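Local coordinates for Phi class glutathione transferase GSTF1 (Populus tremula x Populus tremuloides, PDB 4RI6), which probably catalyses the conjugation of glutathione to halide-bearing electrophiles, as a cytoplasmic detoxification enzyme of the Phi class of glutathione transferases, at residues A[19-24]-A[165-170]. Numbering follows the deposited sequence.
Sequences VLATLI and ADLSHL
L167 reaches from helix 164-179 to A21 and T22 on helix 14-25, and this one leucine makes nearly all of a small, buried contact that has no hydrogen bond across it. Along the second helix, A165 turns its methyl to helix 93-122, while its carbonyl O accepts a 2.7 Å hydrogen bond from H169 ND1, bent to 150° at the hydrogen. D166 closes a capping box, its OD2 taking the backbone N of S163 while S163 OG takes the N of A165; OD1 is shared by W195 NE1 and the backbone N of L157.

With L167 CG anti to the backbone N (chi1 -173°), the isobutyl group extends off its helix and brings both methyls forward. L167 CD2 lies 4.0 Å from A21 CB, and L167 CD1 is equally near the A21 carbonyl carbon. L167 CD1 and CD2 also rest on the same side of T22 OG1, each 3.7 Å from it, the two side chains crossing at about a right angle. The T22 hydroxyl donates its hydrogen bond to the R18 carbonyl O one turn back, so its polar need is met although a leucine covers it. An alanine in place of L167 would remove both methyls and is likely to leave a gap beside A21 and the T22 hydroxyl.

S168 OG supplies a polar link nearby, bonding both D106 OD2 and R18 NE of helix 14-25. The H169 ring is held at both nitrogens, since A165 O lies in its plane and NE2 bonds Y147 OH. The small A21 admits the leucine close to the helix backbone, in an interdomain seam where the first helix of the thioredoxin-like domain packs against the all-helical C-terminal domain, as in the glutathione transferase fold.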
ATOM      1  N   VAL A  19     -13.521   3.399   2.591  1.00 18.01           N
ATOM      2  CA  VAL A  19     -14.268   3.562   1.356  1.00 17.18           C
ATOM      3  C   VAL A  19     -15.498   4.457   1.553  1.00 18.51           C
ATOM      4  O   VAL A  19     -15.791   5.319   0.716  1.00 19.13           O
ATOM      5  CB  VAL A  19     -14.675   2.184   0.781  1.00 18.05           C
ATOM      6  CG1 VAL A  19     -15.630   2.330  -0.384  1.00 18.51           C
ATOM      7  CG2 VAL A  19     -13.446   1.424   0.345  1.00 18.18           C
ATOM      8  N   LEU A  20     -16.217   4.258   2.655  1.00 19.49           N
ATOM      9  CA  LEU A  20     -17.418   5.037   2.917  1.00 19.69           C
ATOM     10  C   LEU A  20     -17.106   6.511   3.025  1.00 20.18           C
ATOM     11  O   LEU A  20     -17.830   7.348   2.487  1.00 21.12           O
ATOM     12  CB  LEU A  20     -18.114   4.563   4.198  1.00 20.17           C
ATOM     13  CG  LEU A  20     -18.703   3.158   4.166  1.00 22.59           C
ATOM     14  CD1 LEU A  20     -19.341   2.820   5.495  1.00 22.16           C
ATOM     15  CD2 LEU A  20     -19.750   3.042   3.072  1.00 24.03           C
ATOM     16  N   ALA A  21     -16.033   6.841   3.733  1.00 20.91           N
ATOM     17  CA  ALA A  21     -15.664   8.230   3.899  1.00 21.00           C
ATOM     18  C   ALA A  21     -15.346   8.847   2.540  1.00 20.68           C
ATOM     19  O   ALA A  21     -15.699  10.004   2.282  1.00 22.06           O
ATOM     20  CB  ALA A  21     -14.482   8.358   4.841  1.00 20.69           C
ATOM     21  N   THR A  22     -14.686   8.078   1.677  1.00 19.31           N
ATOM     22  CA  THR A  22     -14.359   8.550   0.340  1.00 19.56           C
ATOM     23  C   THR A  22     -15.602   8.788  -0.505  1.00 21.51           C
ATOM     24  O   THR A  22     -15.725   9.829  -1.144  1.00 22.86           O
ATOM     25  CB  THR A  22     -13.418   7.553  -0.360  1.00 18.65           C
ATOM     26  OG1 THR A  22     -12.228   7.430   0.429  1.00 18.27           O
ATOM     27  CG2 THR A  22     -13.065   8.014  -1.777  1.00 19.82           C
ATOM     28  N   LEU A  23     -16.529   7.836  -0.492  1.00 20.87           N
ATOM     29  CA  LEU A  23     -17.772   7.991  -1.228  1.00 22.56           C
ATOM     30  C   LEU A  23     -18.487   9.261  -0.797  1.00 22.85           C
ATOM     31  O   LEU A  23     -19.007  10.002  -1.621  1.00 23.70           O
ATOM     32  CB  LEU A  23     -18.668   6.770  -1.020  1.00 23.17           C
ATOM     33  CG  LEU A  23     -18.163   5.504  -1.711  1.00 23.63           C
ATOM     34  CD1 LEU A  23     -18.846   4.284  -1.154  1.00 23.04           C
ATOM     35  CD2 LEU A  23     -18.409   5.614  -3.198  1.00 24.02           C
ATOM     36  N   ILE A  24     -18.501   9.518   0.505  1.00 22.25           N
ATOM     37  CA  ILE A  24     -19.239  10.662   1.033  1.00 22.29           C
ATOM     38  C   ILE A  24     -18.542  11.979   0.656  1.00 23.05           C
ATOM     39  O   ILE A  24     -19.199  12.924   0.221  1.00 24.22           O
ATOM     40  CB  ILE A  24     -19.403  10.548   2.550  1.00 22.39           C
ATOM     41  CG1 ILE A  24     -20.333   9.376   2.883  1.00 22.69           C
ATOM     42  CG2 ILE A  24     -19.978  11.836   3.115  1.00 22.74           C
ATOM     43  CD1 ILE A  24     -20.286   8.925   4.338  1.00 23.55           C
ATOM     44  N   ALA A 165      -4.744  11.175   1.708  1.00 16.36           N
ATOM     45  CA  ALA A 165      -3.705  10.742   2.637  1.00 17.23           C
ATOM     46  C   ALA A 165      -4.188  10.875   4.070  1.00 17.22           C
ATOM     47  O   ALA A 165      -4.010   9.962   4.871  1.00 18.80           O
ATOM     48  CB  ALA A 165      -2.437  11.517   2.435  1.00 17.18           C
ATOM     49  N   ASP A 166      -4.796  12.008   4.404  1.00 16.62           N
ATOM     50  CA  ASP A 166      -5.329  12.190   5.758  1.00 17.01           C
ATOM     51  C   ASP A 166      -6.495  11.244   6.009  1.00 16.49           C
ATOM     52  O   ASP A 166      -6.562  10.579   7.050  1.00 16.42           O
ATOM     53  CB  ASP A 166      -5.760  13.632   5.971  1.00 17.44           C
ATOM     54  CG  ASP A 166      -4.686  14.607   5.570  1.00 18.11           C
ATOM     55  OD1 ASP A 166      -3.681  14.738   6.305  1.00 18.35           O
ATOM     56  OD2 ASP A 166      -4.859  15.246   4.518  1.00 18.58           O
ATOM     57  N   LEU A 167      -7.395  11.168   5.031  1.00 16.70           N
ATOM     58  CA  LEU A 167      -8.582  10.332   5.132  1.00 16.93           C
ATOM     59  C   LEU A 167      -8.203   8.903   5.471  1.00 16.72           C
ATOM     60  O   LEU A 167      -8.809   8.285   6.346  1.00 16.39           O
ATOM     61  CB  LEU A 167      -9.395  10.400   3.834  1.00 16.93           C
ATOM     62  CG  LEU A 167     -10.759   9.718   3.808  1.00 18.28           C
ATOM     63  CD1 LEU A 167     -11.609  10.307   2.691  1.00 18.15           C
ATOM     64  CD2 LEU A 167     -10.635   8.193   3.645  1.00 19.23           C
ATOM     65  N   SER A 168      -7.148   8.407   4.840  1.00 16.58           N
ATOM     66  CA  SER A 168      -6.801   7.014   4.986  1.00 16.76           C
ATOM     67  C   SER A 168      -6.340   6.660   6.413  1.00 16.52           C
ATOM     68  O   SER A 168      -6.389   5.473   6.792  1.00 17.00           O
ATOM     69  CB  SER A 168      -5.723   6.657   3.940  1.00 16.70           C
ATOM     70  OG  SER A 168      -5.659   5.273   3.701  1.00 16.77           O
ATOM     71  N   HIS A 169      -5.924   7.675   7.192  1.00 15.71           N
ATOM     72  CA  HIS A 169      -5.526   7.487   8.593  1.00 15.47           C
ATOM     73  C   HIS A 169      -6.701   7.463   9.576  1.00 16.10           C
ATOM     74  O   HIS A 169      -6.548   7.040  10.719  1.00 17.29           O
ATOM     75  CB  HIS A 169      -4.558   8.579   9.036  1.00 15.63           C
ATOM     76  CG  HIS A 169      -3.209   8.486   8.419  1.00 15.61           C
ATOM     77  ND1 HIS A 169      -2.945   8.853   7.112  1.00 16.34           N
ATOM     78  CD2 HIS A 169      -2.034   8.038   8.927  1.00 16.11           C
ATOM     79  CE1 HIS A 169      -1.669   8.626   6.846  1.00 16.03           C
ATOM     80  NE2 HIS A 169      -1.095   8.129   7.926  1.00 16.02           N
ATOM     81  N   LEU A 170      -7.862   7.920   9.131  1.00 16.29           N
ATOM     82  CA  LEU A 170      -9.000   8.033  10.029  1.00 17.61           C
ATOM     83  C   LEU A 170      -9.434   6.692  10.651  1.00 17.76           C
ATOM     84  O   LEU A 170      -9.693   6.648  11.852  1.00 18.77           O
ATOM     85  CB  LEU A 170     -10.186   8.683   9.305  1.00 18.24           C
ATOM     86  CG  LEU A 170     -10.054  10.197   9.114  1.00 19.71           C
ATOM     87  CD1 LEU A 170     -11.080  10.738   8.116  1.00 19.32           C
ATOM     88  CD2 LEU A 170     -10.187  10.921  10.448  1.00 21.30           C
TER